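Local atomic coordinates of putative rubredoxin reductase (Rhodopseudomonas palustris, PDB entry 3FG2), a protein that probably transfers electrons from NADH through its FAD cofactor to the ferredoxin that serves the cytochrome P450 CYP199A2. Residues 353-365 with 381-393. Residues are numbered along the deposited sequence; the frame is centred on the assembly and turned at random.
Sequences SAFCYKAGKLIGI and LPLDKSVTPEQAA
Tyr357 carries its CG anti to its own carbonyl carbon (chi1 -63°), and Ser386 its OG anti to its backbone N (chi1 -173°); these torsions bring two hydroxyls to the seam between a beta-hairpin, closed by a type I' turn over Lys358-Lys361, and the chain that runs past it into helix 389-393 of the reductase C-terminal domain. Tyrosine suits its place, being flat and polar. Pro389 CG sits over the ring centre, 3.7 Å from the centroid, in a CH-pi contact, while Leu362 CD2 lies toward the rim of the opposite face. Tyr357 OH donates to Val387 O at 2.7 Å, from above the carbonyl plane. Small Ala392 lets the helix come close, its CB over a face of the Phe355 ring. Ser386 OG, a small hydroxyl that can reach in, accepts from Leu362 N nearly straight (166°). Leu381 crosses Leu362 at about a right angle, CD2 against CD1. At the exposed end of the contact the long Lys361 chain, bent only at its last torsion, reaches Asp384, the positive-phi C-prime residue of the Schellman motif that ends the preceding helix; their salt bridge, Lys361 NZ to Asp384 OD1 2.8 Å, forms from above the carboxylate plane, and a water joins NZ to Leu362 O and Lys385 O.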
loop_
_atom_site.group_PDB
_atom_site.type_symbol
_atom_site.label_atom_id
_atom_site.label_comp_id
_atom_site.label_asym_id
_atom_site.label_seq_id
_atom_site.Cartn_x
_atom_site.Cartn_y
_atom_site.Cartn_z
ATOM N N SER A 353 -15.467 -10.038 -13.379
ATOM C CA SER A 353 -14.515 -8.952 -13.528
ATOM C C SER A 353 -15.223 -7.716 -14.074
ATOM O O SER A 353 -16.220 -7.811 -14.799
ATOM C CB SER A 353 -13.379 -9.356 -14.479
ATOM O OG SER A 353 -12.630 -10.444 -13.963
ATOM N N ALA A 354 -14.714 -6.552 -13.703
ATOM C CA ALA A 354 -15.272 -5.312 -14.198
ATOM C C ALA A 354 -14.238 -4.761 -15.172
ATOM O O ALA A 354 -13.142 -4.353 -14.768
ATOM C CB ALA A 354 -15.499 -4.339 -13.055
ATOM N N PHE A 355 -14.567 -4.786 -16.462
ATOM C CA PHE A 355 -13.660 -4.257 -17.467
ATOM C C PHE A 355 -13.959 -2.773 -17.560
ATOM O O PHE A 355 -15.035 -2.362 -17.987
ATOM C CB PHE A 355 -13.874 -4.955 -18.817
ATOM C CG PHE A 355 -13.233 -6.310 -18.903
ATOM C CD1 PHE A 355 -13.515 -7.289 -17.955
ATOM C CD2 PHE A 355 -12.348 -6.608 -19.933
ATOM C CE1 PHE A 355 -12.924 -8.545 -18.029
ATOM C CE2 PHE A 355 -11.748 -7.864 -20.018
ATOM C CZ PHE A 355 -12.039 -8.835 -19.061
ATOM N N CYS A 356 -13.000 -1.962 -17.141
ATOM C CA CYS A 356 -13.191 -0.525 -17.146
ATOM C C CYS A 356 -12.600 0.126 -18.376
ATOM O O CYS A 356 -11.440 -0.124 -18.733
ATOM C CB CYS A 356 -12.562 0.068 -15.892
ATOM S SG CYS A 356 -13.024 -0.835 -14.416
ATOM N N TYR A 357 -13.405 0.974 -19.007
ATOM C CA TYR A 357 -12.996 1.694 -20.202
ATOM C C TYR A 357 -13.076 3.206 -20.052
ATOM O O TYR A 357 -13.782 3.734 -19.185
ATOM C CB TYR A 357 -13.877 1.312 -21.385
ATOM C CG TYR A 357 -13.794 -0.127 -21.798
ATOM C CD1 TYR A 357 -14.367 -1.132 -21.020
ATOM C CD2 TYR A 357 -13.156 -0.490 -22.985
ATOM C CE1 TYR A 357 -14.310 -2.461 -21.410
ATOM C CE2 TYR A 357 -13.091 -1.818 -23.384
ATOM C CZ TYR A 357 -13.672 -2.798 -22.595
ATOM O OH TYR A 357 -13.625 -4.111 -23.000
ATOM N N LYS A 358 -12.348 3.891 -20.927
ATOM C CA LYS A 358 -12.345 5.346 -20.987
ATOM C C LYS A 358 -12.123 5.688 -22.456
ATOM O O LYS A 358 -11.107 5.313 -23.041
ATOM C CB LYS A 358 -11.228 5.940 -20.135
ATOM C CG LYS A 358 -11.229 7.461 -20.157
ATOM C CD LYS A 358 -10.213 8.057 -19.191
ATOM C CE LYS A 358 -8.796 7.736 -19.601
ATOM N NZ LYS A 358 -7.808 8.382 -18.688
ATOM N N ALA A 359 -13.089 6.372 -23.059
ATOM C CA ALA A 359 -12.997 6.747 -24.467
ATOM C C ALA A 359 -12.817 5.527 -25.371
ATOM O O ALA A 359 -12.042 5.571 -26.322
ATOM C CB ALA A 359 -11.844 7.724 -24.676
ATOM N N GLY A 360 -13.521 4.442 -25.060
ATOM C CA GLY A 360 -13.453 3.235 -25.871
ATOM C C GLY A 360 -12.262 2.309 -25.687
ATOM O O GLY A 360 -12.180 1.275 -26.346
ATOM N N LYS A 361 -11.345 2.656 -24.794
ATOM C CA LYS A 361 -10.151 1.849 -24.570
ATOM C C LYS A 361 -10.099 1.254 -23.159
ATOM O O LYS A 361 -10.375 1.934 -22.167
ATOM C CB LYS A 361 -8.911 2.710 -24.816
ATOM C CG LYS A 361 -7.583 1.968 -24.762
ATOM C CD LYS A 361 -6.443 2.886 -25.195
ATOM C CE LYS A 361 -5.106 2.167 -25.262
ATOM N NZ LYS A 361 -4.623 1.773 -23.916
ATOM N N LEU A 362 -9.739 -0.022 -23.079
ATOM C CA LEU A 362 -9.648 -0.711 -21.797
ATOM C C LEU A 362 -8.544 -0.050 -20.987
ATOM O O LEU A 362 -7.407 0.023 -21.439
ATOM C CB LEU A 362 -9.321 -2.194 -22.025
ATOM C CG LEU A 362 -9.473 -3.198 -20.875
ATOM C CD1 LEU A 362 -8.527 -2.870 -19.754
ATOM C CD2 LEU A 362 -10.890 -3.170 -20.380
ATOM N N ILE A 363 -8.878 0.437 -19.796
ATOM C CA ILE A 363 -7.883 1.080 -18.951
ATOM C C ILE A 363 -7.547 0.242 -17.727
ATOM O O ILE A 363 -6.523 0.453 -17.083
ATOM C CB ILE A 363 -8.346 2.472 -18.483
ATOM C CG1 ILE A 363 -9.737 2.378 -17.859
ATOM C CG2 ILE A 363 -8.350 3.443 -19.662
ATOM C CD1 ILE A 363 -10.118 3.613 -17.061
ATOM N N GLY A 364 -8.411 -0.710 -17.394
ATOM C CA GLY A 364 -8.128 -1.548 -16.245
ATOM C C GLY A 364 -9.123 -2.661 -16.044
ATOM O O GLY A 364 -10.238 -2.604 -16.571
ATOM N N ILE A 365 -8.715 -3.680 -15.289
ATOM C CA ILE A 365 -9.587 -4.809 -14.993
ATOM C C ILE A 365 -9.557 -5.098 -13.506
ATOM O O ILE A 365 -8.487 -5.296 -12.927
ATOM C CB ILE A 365 -9.153 -6.101 -15.691
ATOM C CG1 ILE A 365 -9.060 -5.901 -17.200
ATOM C CG2 ILE A 365 -10.162 -7.197 -15.389
ATOM C CD1 ILE A 365 -8.658 -7.178 -17.947
ATOM N N LEU A 381 -2.656 -5.048 -21.243
ATOM C CA LEU A 381 -2.524 -3.636 -20.903
ATOM C C LEU A 381 -1.124 -3.050 -21.064
ATOM O O LEU A 381 -0.975 -1.937 -21.550
ATOM C CB LEU A 381 -3.051 -3.387 -19.488
ATOM C CG LEU A 381 -4.564 -3.626 -19.391
ATOM C CD1 LEU A 381 -5.006 -3.628 -17.934
ATOM C CD2 LEU A 381 -5.302 -2.550 -20.193
ATOM N N PRO A 382 -0.078 -3.778 -20.648
ATOM C CA PRO A 382 1.245 -3.173 -20.827
ATOM C C PRO A 382 1.546 -2.921 -22.301
ATOM O O PRO A 382 2.270 -1.991 -22.646
ATOM C CB PRO A 382 2.180 -4.204 -20.203
ATOM C CG PRO A 382 1.352 -4.762 -19.104
ATOM C CD PRO A 382 0.008 -4.969 -19.788
ATOM N N LEU A 383 0.978 -3.749 -23.171
ATOM C CA LEU A 383 1.191 -3.603 -24.607
ATOM C C LEU A 383 0.297 -2.516 -25.158
ATOM O O LEU A 383 0.306 -2.236 -26.354
ATOM C CB LEU A 383 0.891 -4.912 -25.323
ATOM C CG LEU A 383 1.893 -6.008 -24.989
ATOM C CD1 LEU A 383 1.367 -7.343 -25.472
ATOM C CD2 LEU A 383 3.237 -5.665 -25.616
ATOM N N ASP A 384 -0.486 -1.915 -24.275
ATOM C CA ASP A 384 -1.395 -0.850 -24.666
ATOM C C ASP A 384 -2.448 -1.353 -25.658
ATOM O O ASP A 384 -2.977 -0.582 -26.460
ATOM C CB ASP A 384 -0.586 0.306 -25.266
ATOM C CG ASP A 384 -1.312 1.624 -25.192
ATOM O OD1 ASP A 384 -1.835 1.955 -24.106
ATOM O OD2 ASP A 384 -1.347 2.337 -26.217
ATOM N N LYS A 385 -2.751 -2.648 -25.598
ATOM C CA LYS A 385 -3.752 -3.239 -26.485
ATOM C C LYS A 385 -5.082 -3.238 -25.768
ATOM O O LYS A 385 -5.139 -3.043 -24.557
ATOM C CB LYS A 385 -3.382 -4.673 -26.869
ATOM C CG LYS A 385 -2.016 -4.806 -27.525
ATOM C CD LYS A 385 -1.927 -6.022 -28.459
ATOM C CE LYS A 385 -2.249 -7.338 -27.754
ATOM N NZ LYS A 385 -2.062 -8.510 -28.661
ATOM N N SER A 386 -6.158 -3.471 -26.501
ATOM C CA SER A 386 -7.465 -3.445 -25.876
ATOM C C SER A 386 -8.392 -4.523 -26.397
ATOM O O SER A 386 -8.056 -5.260 -27.321
ATOM C CB SER A 386 -8.102 -2.074 -26.102
ATOM O OG SER A 386 -9.312 -1.917 -25.380
ATOM N N VAL A 387 -9.559 -4.612 -25.772
ATOM C CA VAL A 387 -10.595 -5.551 -26.165
ATOM C C VAL A 387 -11.866 -4.738 -26.059
ATOM O O VAL A 387 -12.008 -3.940 -25.135
ATOM C CB VAL A 387 -10.644 -6.771 -25.219
ATOM C CG1 VAL A 387 -12.029 -7.365 -25.200
ATOM C CG2 VAL A 387 -9.658 -7.829 -25.708
ATOM N N THR A 388 -12.786 -4.915 -26.998
ATOM C CA THR A 388 -14.017 -4.136 -26.964
ATOM C C THR A 388 -14.913 -4.548 -25.807
ATOM O O THR A 388 -14.811 -5.665 -25.303
ATOM C CB THR A 388 -14.817 -4.279 -28.274
ATOM O OG1 THR A 388 -15.499 -5.540 -28.286
ATOM C CG2 THR A 388 -13.880 -4.178 -29.480
ATOM N N PRO A 389 -15.797 -3.637 -25.364
ATOM C CA PRO A 389 -16.737 -3.881 -24.262
ATOM C C PRO A 389 -17.628 -5.062 -24.613
ATOM O O PRO A 389 -18.044 -5.829 -23.747
ATOM C CB PRO A 389 -17.535 -2.578 -24.192
ATOM C CG PRO A 389 -16.548 -1.550 -24.660
ATOM C CD PRO A 389 -15.894 -2.243 -25.835
ATOM N N GLU A 390 -17.918 -5.190 -25.904
ATOM C CA GLU A 390 -18.756 -6.269 -26.406
ATOM C C GLU A 390 -18.036 -7.602 -26.214
ATOM O O GLU A 390 -18.631 -8.590 -25.790
ATOM C CB GLU A 390 -19.060 -6.051 -27.894
ATOM C CG GLU A 390 -19.862 -4.779 -28.228
ATOM C CD GLU A 390 -19.090 -3.478 -28.008
ATOM O OE1 GLU A 390 -17.940 -3.360 -28.495
ATOM O OE2 GLU A 390 -19.645 -2.558 -27.363
ATOM N N GLN A 391 -16.747 -7.621 -26.521
ATOM C CA GLN A 391 -15.952 -8.831 -26.382
ATOM C C GLN A 391 -15.740 -9.223 -24.917
ATOM O O GLN A 391 -15.765 -10.403 -24.565
ATOM C CB GLN A 391 -14.600 -8.630 -27.062
ATOM C CG GLN A 391 -14.700 -8.454 -28.563
ATOM C CD GLN A 391 -13.377 -8.083 -29.203
ATOM O OE1 GLN A 391 -13.177 -8.301 -30.397
ATOM N NE2 GLN A 391 -12.473 -7.510 -28.421
ATOM N N ALA A 392 -15.531 -8.224 -24.069
ATOM C CA ALA A 392 -15.304 -8.450 -22.650
ATOM C C ALA A 392 -16.463 -9.178 -21.994
ATOM O O ALA A 392 -16.260 -10.039 -21.144
ATOM C CB ALA A 392 -15.065 -7.121 -21.943
ATOM N N ALA A 393 -17.679 -8.830 -22.392
ATOM C CA ALA A 393 -18.861 -9.443 -21.811
ATOM C C ALA A 393 -19.152 -10.821 -22.372
ATOM O O ALA A 393 -19.818 -11.625 -21.728
ATOM C CB ALA A 393 -20.065 -8.538 -22.020
HETATM O O HOH W 1 -11.381 -1.176 -27.509
HETATM O O HOH W 2 -6.013 -0.443 -23.699
#